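Local structure of putative S41 protease (Bacteroides fragilis NCTC 9343, 3K50) at residues 72-77 against 134-139; 79-84 against 111-116; 94-99 against 175-180; 103-108 against 167-172. The protein is of unknown function but probably acts as a serine peptidase of family S41, joining a PDZ-like domain to a catalytic domain of the ClpP/crotonase kind. All blocks are in the same frame, centred on the assembly; numbering follows the deposited sequence.

Contact 1. Residues 72-77 against 134-139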
# COMPACT_ATOMS: atom_id res chain seq x y z
N PRO A 72 -15.87 8.91 7.28
CA PRO A 72 -16.09 7.89 8.35
C PRO A 72 -16.25 6.47 7.83
O PRO A 72 -16.73 6.26 6.70
CB PRO A 72 -17.37 8.36 9.04
CG PRO A 72 -17.55 9.78 8.66
CD PRO A 72 -16.88 9.98 7.32
N SER A 73 -15.84 5.50 8.64
CA SER A 73 -15.88 4.08 8.22
C SER A 73 -15.83 3.18 9.43
O SER A 73 -15.60 3.66 10.54
CB SER A 73 -14.72 3.72 7.27
OG SER A 73 -13.45 3.74 7.90
N TYR A 74 -16.12 1.89 9.20
CA TYR A 74 -16.14 0.90 10.29
C TYR A 74 -14.73 0.37 10.64
O TYR A 74 -14.51 -0.19 11.71
CB TYR A 74 -17.05 -0.26 9.91
CG TYR A 74 -18.55 0.04 9.96
CD1 TYR A 74 -19.19 0.38 11.16
CD2 TYR A 74 -19.33 -0.10 8.83
CE1 TYR A 74 -20.59 0.64 11.20
CE2 TYR A 74 -20.71 0.10 8.86
CZ TYR A 74 -21.33 0.47 10.03
OH TYR A 74 -22.67 0.65 10.00
N GLY A 75 -13.79 0.56 9.72
CA GLY A 75 -12.41 0.21 9.93
C GLY A 75 -12.01 -1.15 9.38
O GLY A 75 -11.03 -1.73 9.87
N PHE A 76 -12.75 -1.70 8.40
CA PHE A 76 -12.29 -2.97 7.80
C PHE A 76 -12.40 -2.99 6.29
O PHE A 76 -13.24 -2.32 5.71
CB PHE A 76 -13.02 -4.17 8.37
CG PHE A 76 -14.50 -4.26 7.95
CD1 PHE A 76 -15.46 -3.56 8.63
CD2 PHE A 76 -14.89 -5.06 6.88
CE1 PHE A 76 -16.79 -3.63 8.26
CE2 PHE A 76 -16.20 -5.11 6.49
CZ PHE A 76 -17.16 -4.41 7.20
N ASP A 77 -11.52 -3.75 5.65
CA ASP A 77 -11.60 -4.00 4.21
C ASP A 77 -12.07 -5.41 4.01
O ASP A 77 -11.84 -6.28 4.86
CB ASP A 77 -10.26 -3.83 3.50
CG ASP A 77 -9.80 -2.40 3.45
OD1 ASP A 77 -10.69 -1.51 3.55
OD2 ASP A 77 -8.55 -2.17 3.35
N SER A 134 -24.66 3.12 11.10
CA SER A 134 -24.95 3.05 12.52
C SER A 134 -24.47 1.71 13.08
O SER A 134 -23.81 0.94 12.35
CB SER A 134 -26.47 3.22 12.75
OG SER A 134 -27.17 2.22 12.02
N THR A 135 -24.74 1.47 14.38
CA THR A 135 -24.40 0.23 15.04
C THR A 135 -25.11 -0.88 14.29
O THR A 135 -26.22 -0.67 13.83
CB THR A 135 -24.85 0.27 16.50
OG1 THR A 135 -24.13 1.31 17.17
CG2 THR A 135 -24.58 -1.05 17.19
N ARG A 136 -24.47 -2.04 14.14
CA ARG A 136 -25.05 -3.17 13.41
C ARG A 136 -24.88 -4.44 14.19
O ARG A 136 -23.96 -4.56 15.01
CB ARG A 136 -24.36 -3.40 12.04
CG ARG A 136 -24.08 -2.20 11.15
CD ARG A 136 -25.33 -1.44 10.78
NE ARG A 136 -26.43 -2.33 10.39
CZ ARG A 136 -26.64 -2.79 9.15
NH1 ARG A 136 -25.84 -2.45 8.13
NH2 ARG A 136 -27.68 -3.59 8.92
N GLN A 137 -25.73 -5.40 13.90
CA GLN A 137 -25.63 -6.73 14.48
C GLN A 137 -25.12 -7.60 13.35
O GLN A 137 -25.73 -7.63 12.28
CB GLN A 137 -26.98 -7.25 14.98
CG GLN A 137 -27.43 -6.60 16.26
CD GLN A 137 -26.42 -6.79 17.39
OE1 GLN A 137 -26.06 -5.84 18.08
NE2 GLN A 137 -25.92 -8.03 17.54
N LEU A 138 -24.04 -8.34 13.60
CA LEU A 138 -23.45 -9.16 12.56
C LEU A 138 -23.43 -10.64 12.88
O LEU A 138 -23.17 -11.02 14.03
CB LEU A 138 -21.99 -8.71 12.34
CG LEU A 138 -21.70 -7.23 12.06
CD1 LEU A 138 -20.18 -6.97 11.81
CD2 LEU A 138 -22.54 -6.64 10.90
N GLN A 139 -23.73 -11.49 11.90
CA GLN A 139 -23.47 -12.92 12.01
C GLN A 139 -22.09 -13.08 11.34
O GLN A 139 -21.89 -12.59 10.26
CB GLN A 139 -24.51 -13.79 11.30
CG GLN A 139 -24.25 -15.29 11.45
CD GLN A 139 -25.34 -16.16 10.84
OE1 GLN A 139 -25.62 -16.08 9.65
NE2 GLN A 139 -25.96 -17.00 11.68
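Tyr74 reaches from the loop ahead of strand 76-82 to Ser134, in the loop leading into strand 136-146, and to Arg136, its first residue; these three account for nearly all of the 125 Å² buried here. The backbones stay well apart, with CA of Tyr74 and CA of Ser134 separated by 9.3 Å, and the phenol spans the distance. Its CG lies anti to the carbonyl carbon (chi1 -74°), a torsion that sends the ring out across the gap. Tyr74 OH donates a hydrogen bond of 2.6 Å to the backbone O of Ser134. That oxygen sits at the edge of the phenol, in the ring plane, and the donor lies in the plane of the Ser134 carbonyl with a C=O...donor angle of 145°. The hydroxyl is thus satisfied by main chain, and the CB of Ser134 points away. Arg136 adds its aliphatic part: CG stands 3.4 Å from Tyr74 OH and CD 3.5 Å from the same OH, the two side chains crossing at about a right angle. Because the arginine chain bends at both chi2 and chi3, its methylenes touch the phenol end while the guanidinium serves other partners, Asn118 through NE and Glu129 through NH1. In the PDZ-like domain, strands 76-82 and 136-146 belong to one antiparallel sheet but are not neighbours, since 90-97 and 113-117 run between them. Tyr74 also packs on Met165, the last residue of edge strand 154-165, and on Ser168, and its backbone bonds to Ala103 in helix 102-105.

Contact 2. Residues 79-84 against 111-116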
# COMPACT_ATOMS: atom_id res chain seq x y z
N THR A 79 -13.72 -8.58 0.83
CA THR A 79 -13.97 -9.08 -0.52
C THR A 79 -15.20 -9.91 -0.43
O THR A 79 -15.31 -10.74 0.48
CB THR A 79 -12.92 -10.06 -1.01
OG1 THR A 79 -11.63 -9.47 -0.90
CG2 THR A 79 -13.22 -10.48 -2.48
N LEU A 80 -16.11 -9.72 -1.39
CA LEU A 80 -17.37 -10.49 -1.49
C LEU A 80 -17.21 -11.81 -2.22
O LEU A 80 -16.49 -11.88 -3.22
CB LEU A 80 -18.42 -9.71 -2.26
CG LEU A 80 -18.89 -8.45 -1.60
CD1 LEU A 80 -20.13 -7.93 -2.32
CD2 LEU A 80 -19.20 -8.72 -0.14
N TYR A 81 -17.88 -12.84 -1.70
CA TYR A 81 -17.94 -14.16 -2.30
C TYR A 81 -19.39 -14.58 -2.29
O TYR A 81 -20.07 -14.41 -1.28
CB TYR A 81 -17.15 -15.21 -1.50
CG TYR A 81 -15.68 -15.07 -1.63
CD1 TYR A 81 -15.01 -14.06 -0.96
CD2 TYR A 81 -14.94 -15.94 -2.43
CE1 TYR A 81 -13.66 -13.90 -1.09
CE2 TYR A 81 -13.58 -15.76 -2.58
CZ TYR A 81 -12.95 -14.75 -1.88
OH TYR A 81 -11.59 -14.56 -1.96
N LYS A 82 -19.85 -15.16 -3.39
CA LYS A 82 -21.23 -15.61 -3.54
C LYS A 82 -21.60 -16.68 -2.51
O LYS A 82 -20.80 -17.58 -2.26
CB LYS A 82 -21.40 -16.18 -4.95
CG LYS A 82 -22.82 -16.32 -5.44
CD LYS A 82 -23.31 -15.00 -6.01
CE LYS A 82 -24.74 -15.11 -6.48
NZ LYS A 82 -25.13 -13.93 -7.29
N VAL A 83 -22.79 -16.56 -1.90
CA VAL A 83 -23.27 -17.53 -0.91
C VAL A 83 -23.88 -18.80 -1.56
O VAL A 83 -24.45 -18.74 -2.67
CB VAL A 83 -24.33 -16.90 0.05
CG1 VAL A 83 -25.02 -17.97 0.96
CG2 VAL A 83 -23.71 -15.85 0.90
N LEU A 84 -23.73 -19.93 -0.84
CA LEU A 84 -24.23 -21.26 -1.25
C LEU A 84 -25.71 -21.27 -1.66
O LEU A 84 -26.62 -21.21 -0.81
CB LEU A 84 -24.03 -22.30 -0.14
N GLY A 111 -9.73 -12.84 8.17
CA GLY A 111 -10.12 -14.25 8.08
C GLY A 111 -11.55 -14.47 8.55
O GLY A 111 -12.15 -15.50 8.29
N HIS A 112 -12.10 -13.53 9.29
CA HIS A 112 -13.51 -13.60 9.62
C HIS A 112 -14.31 -13.22 8.40
O HIS A 112 -13.89 -12.41 7.57
CB HIS A 112 -13.89 -12.63 10.73
CG HIS A 112 -13.59 -13.13 12.10
ND1 HIS A 112 -13.11 -12.31 13.09
CD2 HIS A 112 -13.70 -14.37 12.65
CE1 HIS A 112 -12.94 -13.02 14.19
NE2 HIS A 112 -13.29 -14.27 13.94
N TRP A 113 -15.50 -13.80 8.32
CA TRP A 113 -16.42 -13.53 7.23
C TRP A 113 -17.69 -12.95 7.82
O TRP A 113 -18.19 -13.49 8.80
CB TRP A 113 -16.82 -14.80 6.52
CG TRP A 113 -15.73 -15.56 5.84
CD1 TRP A 113 -14.75 -16.27 6.42
CD2 TRP A 113 -15.58 -15.76 4.43
NE1 TRP A 113 -13.97 -16.89 5.47
CE2 TRP A 113 -14.46 -16.58 4.24
CE3 TRP A 113 -16.27 -15.29 3.30
CZ2 TRP A 113 -14.00 -16.95 2.97
CZ3 TRP A 113 -15.84 -15.69 2.05
CH2 TRP A 113 -14.70 -16.51 1.90
N ILE A 114 -18.16 -11.82 7.28
CA ILE A 114 -19.44 -11.25 7.69
C ILE A 114 -20.51 -11.93 6.82
O ILE A 114 -20.44 -11.89 5.58
CB ILE A 114 -19.50 -9.74 7.52
CG1 ILE A 114 -18.41 -9.04 8.33
CG2 ILE A 114 -20.82 -9.20 8.03
CD1 ILE A 114 -18.42 -7.49 8.11
N MSE A 115 -21.48 -12.58 7.46
CA MSE A 115 -22.52 -13.36 6.75
C MSE A 115 -23.92 -12.74 6.75
O MSE A 115 -24.70 -13.01 5.83
CB MSE A 115 -22.62 -14.76 7.36
CG MSE A 115 -21.33 -15.52 7.33
SE MSE A 115 -21.49 -17.24 8.14
CE MSE A 115 -22.28 -18.29 6.63
N MSE A 116 -24.24 -11.97 7.80
CA MSE A 116 -25.53 -11.26 7.91
C MSE A 116 -25.34 -9.97 8.65
O MSE A 116 -24.43 -9.85 9.49
CB MSE A 116 -26.52 -12.07 8.72
CG MSE A 116 -26.63 -13.48 8.25
SE MSE A 116 -27.75 -13.73 6.74
CE MSE A 116 -29.19 -14.28 7.95
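Tyr81 and Trp113 form an offset edge-to-face aromatic pair within the five-stranded antiparallel sheet of the PDZ-like domain. They sit on strands 76-82 and 113-117, which are separated by strand 90-97, so the contact passes across an intervening strand and the two segments share no hydrogen bond. The aromatic geometry is well defined. The six-membered ring of Trp113 turns its edge toward the face of Tyr81; the centroids are 5.1 Å apart and the planes meet at 64°, short of a perpendicular T. Trp113 CH2 stands 3.8 Å above the phenol plane, displaced toward the rim. In both residues CG is anti to the carbonyl carbon (chi1 -73° for Tyr81 and -63° for Trp113), and the two side chains cross at about a right angle. For Trp113 this torsion matters, because its CB bond does not aim at the other segment and the indole has to carry its far benzo edge over to the phenol.

Apolar packing comes from the same groups, which supply most of the 100 Å² buried. Around the pair, Trp113 also rests on Leu93 of the intervening strand, Tyr143 of strand 136-146 and Val157 of strand 154-165, while Tyr81 touches Asp373 and Leu376 in a loop near the other end of the chain. A classic beta bulge follows shortly after the tryptophan, where the selenomethionines Met115 and Met116 both face Gln139. The closest approach across the two segments is made by Trp113 CZ3, which lies 3.5 Å from CD1 of Tyr81 and 3.8 Å from CB of Tyr81.

Contact 3. Residues 94-99 against 175-180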
# COMPACT_ATOMS: atom_id res chain seq x y z
N ILE A 94 -13.05 -10.65 5.56
CA ILE A 94 -12.27 -9.50 6.05
C ILE A 94 -10.78 -9.67 5.75
O ILE A 94 -10.20 -10.68 6.11
CB ILE A 94 -12.54 -9.25 7.56
CG1 ILE A 94 -14.01 -8.86 7.74
CG2 ILE A 94 -11.60 -8.16 8.09
CD1 ILE A 94 -14.50 -8.76 9.21
N SER A 95 -10.17 -8.65 5.12
CA SER A 95 -8.80 -8.66 4.73
C SER A 95 -7.88 -7.77 5.60
O SER A 95 -6.70 -7.94 5.56
CB SER A 95 -8.68 -8.14 3.29
OG SER A 95 -9.23 -6.80 3.20
N TYR A 96 -8.43 -6.81 6.33
CA TYR A 96 -7.64 -5.83 7.08
C TYR A 96 -8.58 -5.17 8.09
O TYR A 96 -9.76 -4.87 7.75
CB TYR A 96 -7.09 -4.79 6.11
CG TYR A 96 -6.07 -3.84 6.67
CD1 TYR A 96 -6.46 -2.67 7.22
CD2 TYR A 96 -4.70 -4.08 6.55
CE1 TYR A 96 -5.54 -1.77 7.71
CE2 TYR A 96 -3.79 -3.18 7.01
CZ TYR A 96 -4.22 -2.03 7.60
OH TYR A 96 -3.33 -1.10 8.10
N VAL A 97 -8.11 -5.02 9.33
CA VAL A 97 -8.88 -4.32 10.38
C VAL A 97 -8.01 -3.20 10.92
O VAL A 97 -6.86 -3.44 11.35
CB VAL A 97 -9.27 -5.30 11.51
CG1 VAL A 97 -9.93 -4.58 12.72
CG2 VAL A 97 -10.20 -6.35 10.95
N VAL A 98 -8.54 -1.98 10.94
CA VAL A 98 -7.85 -0.83 11.44
C VAL A 98 -7.86 -0.87 12.97
O VAL A 98 -8.93 -1.05 13.56
CB VAL A 98 -8.53 0.48 10.96
CG1 VAL A 98 -8.01 1.68 11.70
CG2 VAL A 98 -8.38 0.66 9.42
N PRO A 99 -6.67 -0.75 13.59
CA PRO A 99 -6.53 -0.73 15.05
C PRO A 99 -7.37 0.39 15.67
O PRO A 99 -7.39 1.50 15.18
CB PRO A 99 -5.05 -0.48 15.27
CG PRO A 99 -4.37 -0.82 14.01
CD PRO A 99 -5.37 -0.67 12.90
N PRO A 175 0.73 3.33 9.74
CA PRO A 175 1.45 2.43 8.82
C PRO A 175 2.08 1.15 9.40
O PRO A 175 2.07 0.12 8.70
CB PRO A 175 2.58 3.31 8.26
CG PRO A 175 2.16 4.70 8.54
CD PRO A 175 1.30 4.68 9.74
N VAL A 176 2.63 1.21 10.61
CA VAL A 176 3.23 0.03 11.24
C VAL A 176 2.06 -0.80 11.76
O VAL A 176 1.59 -0.62 12.90
CB VAL A 176 4.18 0.37 12.36
CG1 VAL A 176 4.66 -0.89 13.06
CG2 VAL A 176 5.37 1.17 11.82
N HIS A 177 1.58 -1.67 10.90
CA HIS A 177 0.33 -2.44 11.18
C HIS A 177 0.50 -3.67 12.01
O HIS A 177 -0.33 -3.98 12.87
CB HIS A 177 -0.33 -2.81 9.86
CG HIS A 177 -1.65 -3.49 10.01
ND1 HIS A 177 -2.74 -2.85 10.57
CD2 HIS A 177 -2.04 -4.74 9.70
CE1 HIS A 177 -3.76 -3.70 10.57
NE2 HIS A 177 -3.36 -4.85 10.05
N ARG A 178 1.58 -4.39 11.78
CA ARG A 178 1.85 -5.57 12.59
C ARG A 178 3.37 -5.85 12.59
O ARG A 178 4.05 -5.65 11.55
CB ARG A 178 1.08 -6.78 12.05
CG ARG A 178 0.46 -7.75 13.12
CD ARG A 178 -0.71 -7.10 13.89
NE ARG A 178 -2.11 -7.38 13.47
CZ ARG A 178 -3.15 -6.54 13.61
NH1 ARG A 178 -3.00 -5.25 13.96
NH2 ARG A 178 -4.36 -6.95 13.26
N PHE A 179 3.82 -6.36 13.73
CA PHE A 179 5.21 -6.67 14.09
C PHE A 179 5.34 -8.05 14.70
O PHE A 179 4.51 -8.46 15.52
CB PHE A 179 5.64 -5.70 15.20
CG PHE A 179 7.00 -6.00 15.82
CD1 PHE A 179 7.12 -6.89 16.90
CD2 PHE A 179 8.14 -5.34 15.37
CE1 PHE A 179 8.39 -7.14 17.51
CE2 PHE A 179 9.38 -5.58 15.96
CZ PHE A 179 9.50 -6.50 17.05
N GLU A 180 6.40 -8.77 14.33
CA GLU A 180 6.67 -10.00 15.05
C GLU A 180 8.08 -10.46 14.82
O GLU A 180 8.65 -10.19 13.75
CB GLU A 180 5.81 -11.13 14.50
CG GLU A 180 4.55 -11.35 15.22
CD GLU A 180 4.09 -12.69 14.96
OE1 GLU A 180 4.07 -13.04 13.75
OE2 GLU A 180 3.81 -13.38 15.95
O HOH W 1 -6.15 -4.55 13.87
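His177 carries CG opposite the backbone N (chi1 -175°), Tyr96 likewise, and the two side chains approach from opposite directions until their rings overlap. The result is an offset stack: centroids 4.0 Å apart, planes inclined by 18°, and Tyr96 CE2 over the centre of the imidazole. One edge of the histidine meets the PDZ-like domain a second time, for its CE1 stands 3.2 Å from O of Val97, which lies in the imidazole plane, and Pro99 CD also borders that edge. Over the opposite face of His177 sits the guanidinium of Arg178. Its NH1 donates to the backbone O of His177 at 3.2 Å with a bent N-H...O angle of 138°, while NH2 of Arg178 donates to water 1 at 3.1 Å. The water in turn donates to Val97 O, bridging the two segments. Tyr96 OH has its hydrogen-bonding partner in Asp173, on the connection between domains, and Met193 of strand 187-194 packs against both side chains. Strand 90-97 belongs to the PDZ-like sheet and strand 176-184 edges the mixed sheet of the peptidase domain, so this is an interdomain contact. Chemically, an imidazole layered between phenol and guanidinium is probably restrained from tilting by the groups on its two faces; the neighbouring arginine would probably disfavour a second proton on the ring.

Contact 4. Residues 103-108 against 167-172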
# COMPACT_ATOMS: atom_id res chain seq x y z
N ALA A 103 -14.66 -2.01 13.96
CA ALA A 103 -14.46 -3.42 13.57
C ALA A 103 -13.66 -4.19 14.64
O ALA A 103 -14.03 -5.30 15.10
CB ALA A 103 -13.71 -3.49 12.17
N GLU A 104 -12.59 -3.57 15.10
CA GLU A 104 -11.73 -4.16 16.11
C GLU A 104 -12.45 -4.30 17.46
O GLU A 104 -12.30 -5.32 18.14
CB GLU A 104 -10.47 -3.35 16.29
CG GLU A 104 -9.47 -4.12 17.15
CD GLU A 104 -8.14 -3.45 17.21
OE1 GLU A 104 -8.07 -2.42 17.90
OE2 GLU A 104 -7.18 -3.97 16.58
N GLU A 105 -13.26 -3.30 17.80
CA GLU A 105 -14.06 -3.34 19.02
C GLU A 105 -15.10 -4.44 18.92
O GLU A 105 -15.48 -5.03 19.95
CB GLU A 105 -14.72 -1.98 19.28
CG GLU A 105 -13.66 -0.87 19.54
CD GLU A 105 -14.17 0.55 19.40
OE1 GLU A 105 -15.38 0.78 19.10
OE2 GLU A 105 -13.31 1.45 19.58
N ALA A 106 -15.57 -4.73 17.69
CA ALA A 106 -16.54 -5.79 17.46
C ALA A 106 -15.96 -7.20 17.61
O ALA A 106 -16.72 -8.19 17.56
CB ALA A 106 -17.12 -5.66 16.08
N GLY A 107 -14.63 -7.30 17.74
CA GLY A 107 -13.90 -8.57 17.87
C GLY A 107 -13.55 -9.16 16.51
O GLY A 107 -13.28 -10.36 16.39
N LEU A 108 -13.53 -8.34 15.47
CA LEU A 108 -13.30 -8.84 14.12
C LEU A 108 -11.82 -8.90 13.80
O LEU A 108 -11.01 -8.11 14.30
CB LEU A 108 -14.06 -8.01 13.09
CG LEU A 108 -15.60 -7.95 13.09
CD1 LEU A 108 -16.04 -6.92 12.08
CD2 LEU A 108 -16.19 -9.31 12.77
N ALA A 167 -21.11 2.20 15.59
CA ALA A 167 -21.29 3.07 14.44
C ALA A 167 -19.95 3.51 13.87
O ALA A 167 -18.96 3.65 14.61
CB ALA A 167 -22.16 4.31 14.79
N SER A 168 -19.92 3.70 12.56
CA SER A 168 -18.71 4.16 11.92
C SER A 168 -18.23 5.51 12.43
O SER A 168 -18.99 6.27 13.00
CB SER A 168 -18.91 4.25 10.42
OG SER A 168 -20.06 4.97 10.08
N ARG A 169 -16.96 5.82 12.22
CA ARG A 169 -16.42 7.11 12.64
C ARG A 169 -15.19 7.39 11.84
O ARG A 169 -14.78 6.53 11.11
CB ARG A 169 -16.17 7.17 14.15
CG ARG A 169 -15.22 6.20 14.68
CD ARG A 169 -15.35 6.18 16.19
NE ARG A 169 -14.32 5.29 16.67
CZ ARG A 169 -14.49 4.12 17.29
NH1 ARG A 169 -15.68 3.63 17.67
NH2 ARG A 169 -13.41 3.47 17.60
N SER A 170 -14.70 8.63 11.87
CA SER A 170 -13.54 9.03 11.08
C SER A 170 -12.30 8.41 11.72
O SER A 170 -12.03 8.68 12.89
CB SER A 170 -13.44 10.57 11.04
OG SER A 170 -12.31 10.95 10.25
N LEU A 171 -11.55 7.61 10.97
CA LEU A 171 -10.39 6.87 11.53
C LEU A 171 -9.06 7.23 10.90
O LEU A 171 -8.98 7.62 9.73
CB LEU A 171 -10.57 5.37 11.31
CG LEU A 171 -11.85 4.73 11.87
CD1 LEU A 171 -12.03 3.33 11.28
CD2 LEU A 171 -11.88 4.74 13.39
N VAL A 172 -8.01 7.06 11.68
CA VAL A 172 -6.68 7.27 11.19
C VAL A 172 -5.95 5.94 11.34
O VAL A 172 -5.86 5.39 12.44
CB VAL A 172 -5.97 8.34 11.98
CG1 VAL A 172 -4.45 8.30 11.70
CG2 VAL A 172 -6.56 9.68 11.60
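A surface salt bridge ties the short helix 102-105 of the PDZ-like domain to the linker that runs from strand 154-165 toward strand 176-184 of the peptidase domain. Glu105 of this helix meets Arg169 of the irregular segment 167-172 from the opposite direction, and between them they account for the 79 Å² buried. The arginine holds the carboxylate end-on with two nitrogens, one to each oxygen. NH1 of Arg169 donates to OE1 of Glu105 at 3.2 Å, an almost straight bond with an N-H...O angle of 168°, arriving on the syn side of the oxygen. The pairing is not coplanar, as the carboxylate and guanidinium planes lie 32° apart. Two extended chains make the span possible. Arg169 starts with CG between the backbone N and the carbonyl carbon and then runs straight to NE, which delivers the guanidinium to the helix although the CB bond does not aim there.

Beyond Glu105 the helix closes in a Schellman motif: Gly107 has positive phi, and the backbone bonds Leu108 N to Ala103 O and Gly107 N to Glu104 O, each 3.1 Å, turn the chain off the helix. Backbone bonding of Arg169 to Ser73 fixes the root of the arginine, and its side chain also packs on Pro102. The second and shorter bond runs from Arg169 NH2 to Glu105 OE2, 2.8 Å, with the nitrogen lying above the carboxylate plane, 41° out of it.

Contact 3 is the buried one and the only one to join two sheets, that of the PDZ-like domain and that of the peptidase domain; contact 4 lies at the surface, and contacts 1 and 2 are partly buried. Contact 2 starts from strand 76-82 and contact 1 from the loop leading into it, and they reach toward different strands of the same sheet, contact 2 through aromatic rings alone, contact 1 through a phenol hydroxyl against a carbonyl and arginine methylenes. Contact 4 relies on paired charges, whereas contact 3 combines stacked rings with a water bridge. Contacts 1 and 4, with centres about 7 Å apart, are coupled by backbone, Ser73 N lying 2.9 Å from Arg169 O.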